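Local atomic coordinates of secretion activator protein, hypothetical (Brucella abortus bv. 1 str. 9-941, PDB entry 7DNP), a protein that probably cleaves peptidoglycan as a family 108 glycoside hydrolase (muramidase), serving as an autolysin in the type IV secretion system. Residues V106-D111 and L119-K124; H84-F89 and K100-V105; H12-E17 and T59-I64. All coordinates share one frame; numbering follows the deposited sequence.

Interaction 1: residues V106-D111 and L119-K124; sequences VGVDQD and LAAVRK
Val106 and Val108 close over the methyl group of Ala121, where the chain leaving helix 95-106 passes helix 116-123. Val106 carries most of the contact and comes nearest in the backbone, its CA lying 5.7 Å from the CA of Ala121. From its CB outward, each carbon finds a partner. CB itself is 3.9 Å from Ala121 CB, and the side chain then forks over two consecutive residues of the helix. The CG2 branch of Val106, set between the backbone N and the carbonyl carbon, meets Ala121 CB at 3.7 Å. The CG1 branch, beside the backbone N and anti to the carbonyl carbon (chi1 -51°), reaches along to Val122, whose CG2 lies 3.8 Å from Val106 CG1. The side chains of Val106 and Val122 meet at a slant.

Ala121 CB is also approached by the backbone oxygen Val106 O and, beyond the turn, by Val108 CG1, which stands 3.7 Å from Ala121 CB. One small methyl is thus enclosed by two valines and the carbonyl oxygen of Val106, and no hydrogen bond crosses the contact. Gly107 makes the bend between the valines. It has left helical geometry with a phi of 81°, and Val108 N is probably hydrogen-bonded to Gln103 O, as in a Schellman ending of a helix. This reversal turns Val108 back toward the face that Val106 already covers.

The contact is a partly buried, apolar side-chain contact within the predicted peptidoglycan domain. Helix 127-142 adjoins it, its Ile130 touching both Val106 and Val122. Met125, in the loop before that helix, packs on Val106, while Pro79 packs on Val122, so the valine-alanine patch sits where helices 95-106, 116-123 and 127-142 converge.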
loop_
_atom_site.group_PDB
_atom_site.type_symbol
_atom_site.label_atom_id
_atom_site.label_comp_id
_atom_site.label_asym_id
_atom_site.label_seq_id
_atom_site.Cartn_x
_atom_site.Cartn_y
_atom_site.Cartn_z
ATOM N N VAL A 106 3.548 11.398 11.762
ATOM C CA VAL A 106 2.671 12.311 12.491
ATOM C C VAL A 106 2.959 12.330 13.986
ATOM O O VAL A 106 2.329 13.106 14.717
ATOM C CB VAL A 106 1.185 11.976 12.236
ATOM C CG1 VAL A 106 0.915 11.876 10.747
ATOM C CG2 VAL A 106 0.789 10.684 12.947
ATOM N N GLY A 107 3.882 11.499 14.463
ATOM C CA GLY A 107 4.362 11.585 15.830
ATOM C C GLY A 107 3.495 10.934 16.889
ATOM O O GLY A 107 3.253 11.530 17.943
ATOM N N VAL A 108 3.031 9.710 16.640
ATOM C CA VAL A 108 2.271 8.949 17.623
ATOM C C VAL A 108 2.899 7.565 17.751
ATOM O O VAL A 108 3.762 7.174 16.967
ATOM C CB VAL A 108 0.772 8.843 17.264
ATOM C CG1 VAL A 108 0.131 10.226 17.208
ATOM C CG2 VAL A 108 0.588 8.127 15.950
ATOM N N ASP A 109 2.456 6.828 18.771
ATOM C CA ASP A 109 2.951 5.473 18.991
ATOM C C ASP A 109 2.777 4.628 17.735
ATOM O O ASP A 109 1.713 4.633 17.109
ATOM C CB ASP A 109 2.212 4.825 20.162
ATOM C CG ASP A 109 2.590 5.429 21.501
ATOM O OD1 ASP A 109 3.522 6.261 21.546
ATOM O OD2 ASP A 109 1.950 5.067 22.511
ATOM N N GLN A 110 3.827 3.899 17.365
ATOM C CA GLN A 110 3.813 3.085 16.150
ATOM C C GLN A 110 3.322 1.686 16.501
ATOM O O GLN A 110 4.106 0.789 16.813
ATOM C CB GLN A 110 5.196 3.050 15.518
ATOM C CG GLN A 110 5.710 4.423 15.155
ATOM C CD GLN A 110 7.200 4.441 14.924
ATOM O OE1 GLN A 110 7.776 3.469 14.439
ATOM N NE2 GLN A 110 7.840 5.545 15.285
ATOM N N ASP A 111 2.006 1.487 16.437
ATOM C CA ASP A 111 1.426 0.177 16.691
ATOM C C ASP A 111 0.827 -0.467 15.444
ATOM O O ASP A 111 0.365 -1.610 15.517
ATOM C CB ASP A 111 0.372 0.262 17.806
ATOM C CG ASP A 111 -0.780 1.192 17.471
ATOM O OD1 ASP A 111 -0.990 1.512 16.282
ATOM O OD2 ASP A 111 -1.495 1.602 18.411
ATOM N N LEU A 119 -5.615 9.386 14.047
ATOM C CA LEU A 119 -6.477 10.242 13.242
ATOM C C LEU A 119 -6.353 11.700 13.661
ATOM O O LEU A 119 -6.333 12.597 12.811
ATOM C CB LEU A 119 -7.933 9.788 13.353
ATOM C CG LEU A 119 -8.380 8.502 12.660
ATOM C CD1 LEU A 119 -9.809 8.178 13.071
ATOM C CD2 LEU A 119 -8.276 8.640 11.153
ATOM N N ALA A 120 -6.266 11.954 14.971
ATOM C CA ALA A 120 -6.141 13.329 15.447
ATOM C C ALA A 120 -4.848 13.967 14.956
ATOM O O ALA A 120 -4.854 15.103 14.472
ATOM C CB ALA A 120 -6.216 13.367 16.972
ATOM N N ALA A 121 -3.732 13.239 15.056
ATOM C CA ALA A 121 -2.442 13.775 14.633
ATOM C C ALA A 121 -2.364 13.945 13.123
ATOM O O ALA A 121 -1.729 14.889 12.640
ATOM C CB ALA A 121 -1.316 12.868 15.126
ATOM N N VAL A 122 -2.983 13.039 12.363
ATOM C CA VAL A 122 -3.007 13.188 10.912
ATOM C C VAL A 122 -3.762 14.451 10.521
ATOM O O VAL A 122 -3.317 15.219 9.661
ATOM C CB VAL A 122 -3.621 11.937 10.256
ATOM C CG1 VAL A 122 -3.957 12.224 8.805
ATOM C CG2 VAL A 122 -2.661 10.758 10.356
ATOM N N ARG A 123 -4.905 14.697 11.153
ATOM C CA ARG A 123 -5.726 15.846 10.793
ATOM C C ARG A 123 -5.181 17.167 11.324
ATOM O O ARG A 123 -5.727 18.221 10.982
ATOM C CB ARG A 123 -7.162 15.627 11.273
ATOM C CG ARG A 123 -7.916 14.663 10.371
ATOM C CD ARG A 123 -9.064 13.955 11.066
ATOM N NE ARG A 123 -9.581 12.885 10.217
ATOM C CZ ARG A 123 -10.606 12.099 10.526
ATOM N NH1 ARG A 123 -11.251 12.264 11.673
ATOM N NH2 ARG A 123 -10.995 11.156 9.680
ATOM N N LYS A 124 -4.121 17.143 12.130
ATOM C CA LYS A 124 -3.463 18.362 12.580
ATOM C C LYS A 124 -2.332 18.805 11.662
ATOM O O LYS A 124 -1.777 19.889 11.871
ATOM C CB LYS A 124 -2.908 18.179 13.998
ATOM C CG LYS A 124 -3.966 18.142 15.083
ATOM C CD LYS A 124 -3.362 17.718 16.416
ATOM C CE LYS A 124 -4.405 17.724 17.527
ATOM N NZ LYS A 124 -3.820 17.339 18.843
#

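Interaction 2: residues H84-F89 and K100-V105; sequences HATLDF and KMLQKV
Phe89 carries CG anti to its backbone N (chi1 -160°), which sends the ring out toward the neighbouring helix, and Met101, whose CB already points toward helix 82-93, sets CG beside the ring with a chi1 of -148° before its chain bends at chi2 and chi3. The two residues belong to helices 82-93 and 95-106, consecutive helices separated by a single residue, in the helical part of a lysozyme-like glycoside hydrolase. Residues 84-89 belong to the glycoside hydrolase 108 family region and residues 100-105 to the predicted peptidoglycan domain, and the contact packs one against the other.

The ring and the Met101 side chain cross at a slant. The touching is done by one ring carbon, Phe89 CE2, which lies 3.7 Å from Met101 CB. One helical turn back, Thr86 faces Leu102, and these two residues bring the backbones nearest, with their CA atoms 7.4 Å apart. Thr86 OG1 is hydrogen-bonded to Val82 O of its own helix, so the hydroxyl is satisfied and meets Leu102 loosely, Thr86 OG1 to Leu102 CD2 being 4.2 Å. All four side chains are buried, and no hydrogen bond crosses the interface.

Helix 127-142 completes the packing: Leu134 touches Thr86, Ala137 touches Met101 and Arg138 touches Phe89. Asp88, on another face of the same helix, forms salt bridges through OD2 with Arg138 and Arg158, linking it to helices 127-142 and 148-170. The Phe89 side chain lies about 6 Å from the bound muropeptide, close to the ligand. Met101 CG follows CB past the ring at 3.9 Å from Phe89 CE2.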
loop_
_atom_site.group_PDB
_atom_site.type_symbol
_atom_site.label_atom_id
_atom_site.label_comp_id
_atom_site.label_asym_id
_atom_site.label_seq_id
_atom_site.Cartn_x
_atom_site.Cartn_y
_atom_site.Cartn_z
ATOM N N HIS A 84 -3.985 7.356 -0.476
ATOM C CA HIS A 84 -3.330 6.639 -1.570
ATOM C C HIS A 84 -1.881 6.313 -1.235
ATOM O O HIS A 84 -1.413 5.198 -1.502
ATOM C CB HIS A 84 -3.407 7.450 -2.863
ATOM C CG HIS A 84 -2.715 6.799 -4.022
ATOM N ND1 HIS A 84 -3.195 5.662 -4.631
ATOM C CD2 HIS A 84 -1.571 7.121 -4.674
ATOM C CE1 HIS A 84 -2.382 5.313 -5.613
ATOM N NE2 HIS A 84 -1.388 6.180 -5.658
ATOM N N ALA A 85 -1.153 7.275 -0.664
ATOM C CA ALA A 85 0.234 7.027 -0.285
ATOM C C ALA A 85 0.333 5.888 0.722
ATOM O O ALA A 85 1.244 5.058 0.647
ATOM C CB ALA A 85 0.855 8.297 0.296
ATOM N N THR A 86 -0.596 5.841 1.678
ATOM C CA THR A 86 -0.570 4.793 2.690
ATOM C C THR A 86 -0.992 3.451 2.103
ATOM O O THR A 86 -0.422 2.408 2.450
ATOM C CB THR A 86 -1.471 5.193 3.855
ATOM O OG1 THR A 86 -1.054 6.475 4.344
ATOM C CG2 THR A 86 -1.392 4.172 4.979
ATOM N N LEU A 87 -1.971 3.463 1.193
ATOM C CA LEU A 87 -2.428 2.226 0.563
ATOM C C LEU A 87 -1.312 1.555 -0.230
ATOM O O LEU A 87 -1.106 0.339 -0.122
ATOM C CB LEU A 87 -3.626 2.510 -0.344
ATOM C CG LEU A 87 -4.074 1.371 -1.265
ATOM C CD1 LEU A 87 -4.600 0.191 -0.465
ATOM C CD2 LEU A 87 -5.123 1.868 -2.255
ATOM N N ASP A 88 -0.589 2.319 -1.049
ATOM C CA ASP A 88 0.446 1.683 -1.859
ATOM C C ASP A 88 1.562 1.117 -0.991
ATOM O O ASP A 88 2.043 0.006 -1.242
ATOM C CB ASP A 88 1.025 2.650 -2.885
ATOM C CG ASP A 88 1.961 1.947 -3.848
ATOM O OD1 ASP A 88 1.457 1.279 -4.770
ATOM O OD2 ASP A 88 3.194 2.022 -3.657
ATOM N N PHE A 89 1.995 1.872 0.023
ATOM C CA PHE A 89 2.947 1.354 1.002
ATOM C C PHE A 89 2.413 0.072 1.638
ATOM O O PHE A 89 3.140 -0.921 1.768
ATOM C CB PHE A 89 3.221 2.440 2.053
ATOM C CG PHE A 89 4.494 2.256 2.850
ATOM C CD1 PHE A 89 5.221 1.076 2.806
ATOM C CD2 PHE A 89 4.948 3.283 3.669
ATOM C CE1 PHE A 89 6.381 0.927 3.554
ATOM C CE2 PHE A 89 6.106 3.140 4.417
ATOM C CZ PHE A 89 6.825 1.957 4.358
ATOM N N LYS A 100 2.601 2.045 10.676
ATOM C CA LYS A 100 3.664 2.388 11.620
ATOM C C LYS A 100 4.482 3.576 11.125
ATOM O O LYS A 100 4.852 4.459 11.910
ATOM C CB LYS A 100 4.572 1.179 11.854
ATOM C CG LYS A 100 4.009 0.140 12.810
ATOM C CD LYS A 100 4.939 -1.064 12.910
ATOM C CE LYS A 100 4.369 -2.130 13.827
ATOM N NZ LYS A 100 5.390 -3.145 14.212
ATOM N N MET A 101 4.769 3.618 9.822
ATOM C CA MET A 101 5.537 4.729 9.274
ATOM C C MET A 101 4.708 6.007 9.232
ATOM O O MET A 101 5.236 7.101 9.457
ATOM C CB MET A 101 6.055 4.377 7.880
ATOM C CG MET A 101 7.400 5.014 7.546
ATOM S SD MET A 101 8.759 4.408 8.578
ATOM C CE MET A 101 8.473 2.643 8.517
ATOM N N LEU A 102 3.410 5.890 8.932
ATOM C CA LEU A 102 2.537 7.056 9.008
ATOM C C LEU A 102 2.479 7.589 10.432
ATOM O O LEU A 102 2.466 8.807 10.649
ATOM C CB LEU A 102 1.135 6.705 8.505
ATOM C CG LEU A 102 0.082 7.799 8.694
ATOM C CD1 LEU A 102 0.361 8.981 7.776
ATOM C CD2 LEU A 102 -1.325 7.261 8.464
ATOM N N GLN A 103 2.459 6.684 11.414
ATOM C CA GLN A 103 2.456 7.095 12.814
ATOM C C GLN A 103 3.768 7.779 13.185
ATOM O O GLN A 103 3.769 8.782 13.911
ATOM C CB GLN A 103 2.176 5.877 13.703
ATOM C CG GLN A 103 0.707 5.416 13.623
ATOM C CD GLN A 103 0.460 4.010 14.155
ATOM O OE1 GLN A 103 1.301 3.118 14.028
ATOM N NE2 GLN A 103 -0.718 3.805 14.739
ATOM N N LYS A 104 4.891 7.267 12.678
ATOM C CA LYS A 104 6.177 7.926 12.894
ATOM C C LYS A 104 6.177 9.338 12.318
ATOM O O LYS A 104 6.688 10.274 12.944
ATOM C CB LYS A 104 7.296 7.085 12.275
ATOM C CG LYS A 104 8.710 7.544 12.615
ATOM C CD LYS A 104 9.741 6.768 11.809
ATOM C CE LYS A 104 11.141 6.925 12.384
ATOM N NZ LYS A 104 12.188 6.448 11.435
ATOM N N VAL A 105 5.581 9.514 11.137
ATOM C CA VAL A 105 5.563 10.821 10.486
ATOM C C VAL A 105 4.725 11.818 11.281
ATOM O O VAL A 105 5.124 12.973 11.464
ATOM C CB VAL A 105 5.057 10.682 9.039
ATOM C CG1 VAL A 105 4.573 12.021 8.508
ATOM C CG2 VAL A 105 6.155 10.105 8.145
#

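Interaction 3: residues H12-E17 and T59-I64; sequences HVFSDE and TKATDI
Phe14 and Thr62 mark where residues 12-17 of helix 5-17 and residues 59-64 of helix 58-70 come nearest, and even there their CA atoms are 9.3 Å apart. Both segments are helical, the first at the end of its helix: Asp16 N bonds to His12 O there, and in the second Asp63 N bonds to Thr59 O. With the backbones this far apart, residues 12-17 and 59-64, both in the lysozyme-like glycoside hydrolase region, are bridged by one aromatic side chain.

Phe14 spans the gap. Its CG stands anti to the carbonyl carbon (chi1 -77°), directing the ring away from its own helix toward the first turns of helix 58-70. The ring then meets two residues with its far end. Ala61 CB lies near the ring plane at the edge, 4.1 Å from Phe14 CE1, an apolar contact. Thr62 presents its side chain at about a right angle to Phe14, and OG1 stands closest. That hydroxyl is hydrogen-bonded to Lys58 O, one turn earlier in its helix, so its polar requirement is met within the helix while the same oxygen lies close to the ring.

Lys58 also makes a cation-pi contact with the Phe14 ring. Met33, in the loop between strands 31-32 and 35-36, touches both Phe14 and Ala61, and Ile35 packs on Ala61, so the hairpin of residues 31-36 packs against this contact. Ala61 has its side chain about 8 Å from the bound muropeptide, too far to touch it directly. At the outermost ring carbon, Phe14 CZ approaches Thr62 OG1 to 3.4 Å.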
loop_
_atom_site.group_PDB
_atom_site.type_symbol
_atom_site.label_atom_id
_atom_site.label_comp_id
_atom_site.label_asym_id
_atom_site.label_seq_id
_atom_site.Cartn_x
_atom_site.Cartn_y
_atom_site.Cartn_z
ATOM N N HIS A 12 -5.338 2.056 -11.332
ATOM C CA HIS A 12 -3.903 2.250 -11.514
ATOM C C HIS A 12 -3.098 1.104 -10.916
ATOM O O HIS A 12 -2.049 0.741 -11.456
ATOM C CB HIS A 12 -3.462 3.580 -10.900
ATOM C CG HIS A 12 -3.993 4.777 -11.621
ATOM N ND1 HIS A 12 -4.997 5.572 -11.106
ATOM C CD2 HIS A 12 -3.672 5.310 -12.823
ATOM C CE1 HIS A 12 -5.266 6.545 -11.958
ATOM N NE2 HIS A 12 -4.475 6.408 -13.009
ATOM N N VAL A 13 -3.560 0.527 -9.807
ATOM C CA VAL A 13 -2.868 -0.626 -9.237
ATOM C C VAL A 13 -2.931 -1.806 -10.198
ATOM O O VAL A 13 -1.905 -2.404 -10.540
ATOM C CB VAL A 13 -3.453 -0.985 -7.859
ATOM C CG1 VAL A 13 -2.865 -2.297 -7.357
ATOM C CG2 VAL A 13 -3.201 0.138 -6.859
ATOM N N PHE A 14 -4.137 -2.156 -10.654
ATOM C CA PHE A 14 -4.288 -3.298 -11.551
ATOM C C PHE A 14 -3.540 -3.078 -12.862
ATOM O O PHE A 14 -2.954 -4.017 -13.416
ATOM C CB PHE A 14 -5.771 -3.570 -11.812
ATOM C CG PHE A 14 -6.469 -4.273 -10.676
ATOM C CD1 PHE A 14 -6.149 -5.582 -10.355
ATOM C CD2 PHE A 14 -7.440 -3.624 -9.930
ATOM C CE1 PHE A 14 -6.784 -6.233 -9.314
ATOM C CE2 PHE A 14 -8.078 -4.268 -8.887
ATOM C CZ PHE A 14 -7.750 -5.575 -8.578
ATOM N N SER A 15 -3.546 -1.844 -13.371
ATOM C CA SER A 15 -2.779 -1.526 -14.573
ATOM C C SER A 15 -1.287 -1.745 -14.348
ATOM O O SER A 15 -0.603 -2.342 -15.184
ATOM C CB SER A 15 -3.046 -0.080 -14.998
ATOM O OG SER A 15 -4.346 0.067 -15.540
ATOM N N ASP A 16 -0.766 -1.266 -13.217
ATOM C CA ASP A 16 0.667 -1.325 -12.954
ATOM C C ASP A 16 1.154 -2.724 -12.601
ATOM O O ASP A 16 2.369 -2.953 -12.610
ATOM C CB ASP A 16 1.042 -0.360 -11.823
ATOM C CG ASP A 16 0.822 1.100 -12.197
ATOM O OD1 ASP A 16 0.409 1.374 -13.345
ATOM O OD2 ASP A 16 1.061 1.978 -11.337
ATOM N N GLU A 17 0.251 -3.657 -12.304
ATOM C CA GLU A 17 0.610 -4.990 -11.829
ATOM C C GLU A 17 0.602 -6.044 -12.923
ATOM O O GLU A 17 1.437 -6.954 -12.902
ATOM C CB GLU A 17 -0.350 -5.431 -10.718
ATOM C CG GLU A 17 -0.060 -4.812 -9.369
ATOM C CD GLU A 17 1.388 -4.973 -8.971
ATOM O OE1 GLU A 17 1.903 -6.112 -9.043
ATOM O OE2 GLU A 17 2.012 -3.956 -8.592
ATOM N N THR A 59 -12.161 -10.247 -9.127
ATOM C CA THR A 59 -13.118 -9.947 -8.067
ATOM C C THR A 59 -12.541 -10.275 -6.696
ATOM O O THR A 59 -12.646 -9.476 -5.759
ATOM C CB THR A 59 -14.421 -10.716 -8.290
ATOM O OG1 THR A 59 -15.084 -10.201 -9.445
ATOM C CG2 THR A 59 -15.348 -10.566 -7.079
ATOM N N LYS A 60 -11.924 -11.452 -6.554
ATOM C CA LYS A 60 -11.345 -11.799 -5.261
ATOM C C LYS A 60 -10.147 -10.915 -4.943
ATOM O O LYS A 60 -9.970 -10.497 -3.793
ATOM C CB LYS A 60 -10.950 -13.275 -5.219
ATOM C CG LYS A 60 -10.534 -13.732 -3.819
ATOM C CD LYS A 60 -10.130 -15.194 -3.786
ATOM C CE LYS A 60 -11.330 -16.101 -3.606
ATOM N NZ LYS A 60 -10.890 -17.500 -3.344
ATOM N N ALA A 61 -9.310 -10.620 -5.944
ATOM C CA ALA A 61 -8.205 -9.689 -5.728
ATOM C C ALA A 61 -8.715 -8.337 -5.248
ATOM O O ALA A 61 -8.129 -7.727 -4.345
ATOM C CB ALA A 61 -7.388 -9.528 -7.010
ATOM N N THR A 62 -9.822 -7.864 -5.825
ATOM C CA THR A 62 -10.385 -6.586 -5.400
ATOM C C THR A 62 -10.894 -6.654 -3.964
ATOM O O THR A 62 -10.693 -5.713 -3.188
ATOM C CB THR A 62 -11.498 -6.154 -6.357
ATOM O OG1 THR A 62 -10.985 -6.104 -7.695
ATOM C CG2 THR A 62 -12.029 -4.778 -5.982
ATOM N N ASP A 63 -11.549 -7.754 -3.584
ATOM C CA ASP A 63 -11.990 -7.887 -2.197
ATOM C C ASP A 63 -10.801 -7.909 -1.247
ATOM O O ASP A 63 -10.861 -7.349 -0.147
ATOM C CB ASP A 63 -12.826 -9.154 -2.012
ATOM C CG ASP A 63 -14.105 -9.144 -2.825
ATOM O OD1 ASP A 63 -14.659 -8.055 -3.080
ATOM O OD2 ASP A 63 -14.561 -10.242 -3.206
ATOM N N ILE A 64 -9.711 -8.562 -1.655
ATOM C CA ILE A 64 -8.520 -8.627 -0.817
ATOM C C ILE A 64 -7.911 -7.244 -0.644
ATOM O O ILE A 64 -7.549 -6.848 0.470
ATOM C CB ILE A 64 -7.505 -9.617 -1.411
ATOM C CG1 ILE A 64 -8.024 -11.054 -1.265
ATOM C CG2 ILE A 64 -6.142 -9.435 -0.753
ATOM C CD1 ILE A 64 -7.262 -12.061 -2.099
#

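In the fold
Interaction 2 is the buried contact of the three, with its centre 8 Å from that of the chain, whereas interactions 1 and 3 are partly buried and lie on opposite sides of the chain's centre. Interactions 1 and 2 share helix 95-106 and touch through Gln103, whose NE2 binds Asp111 OD1 of the loop that follows; Ile130 of helix 127-142 also reaches into both. Interaction 3 touches neither, its centre about 19 Å from that of interaction 2 and 28 Å from that of interaction 1. Chemistry follows place: aliphatic methyls at the peripheral helix end, an aromatic ring against the aliphatic carbons of methionine in the interior, and a ring against alanine and threonine where more distant helices meet.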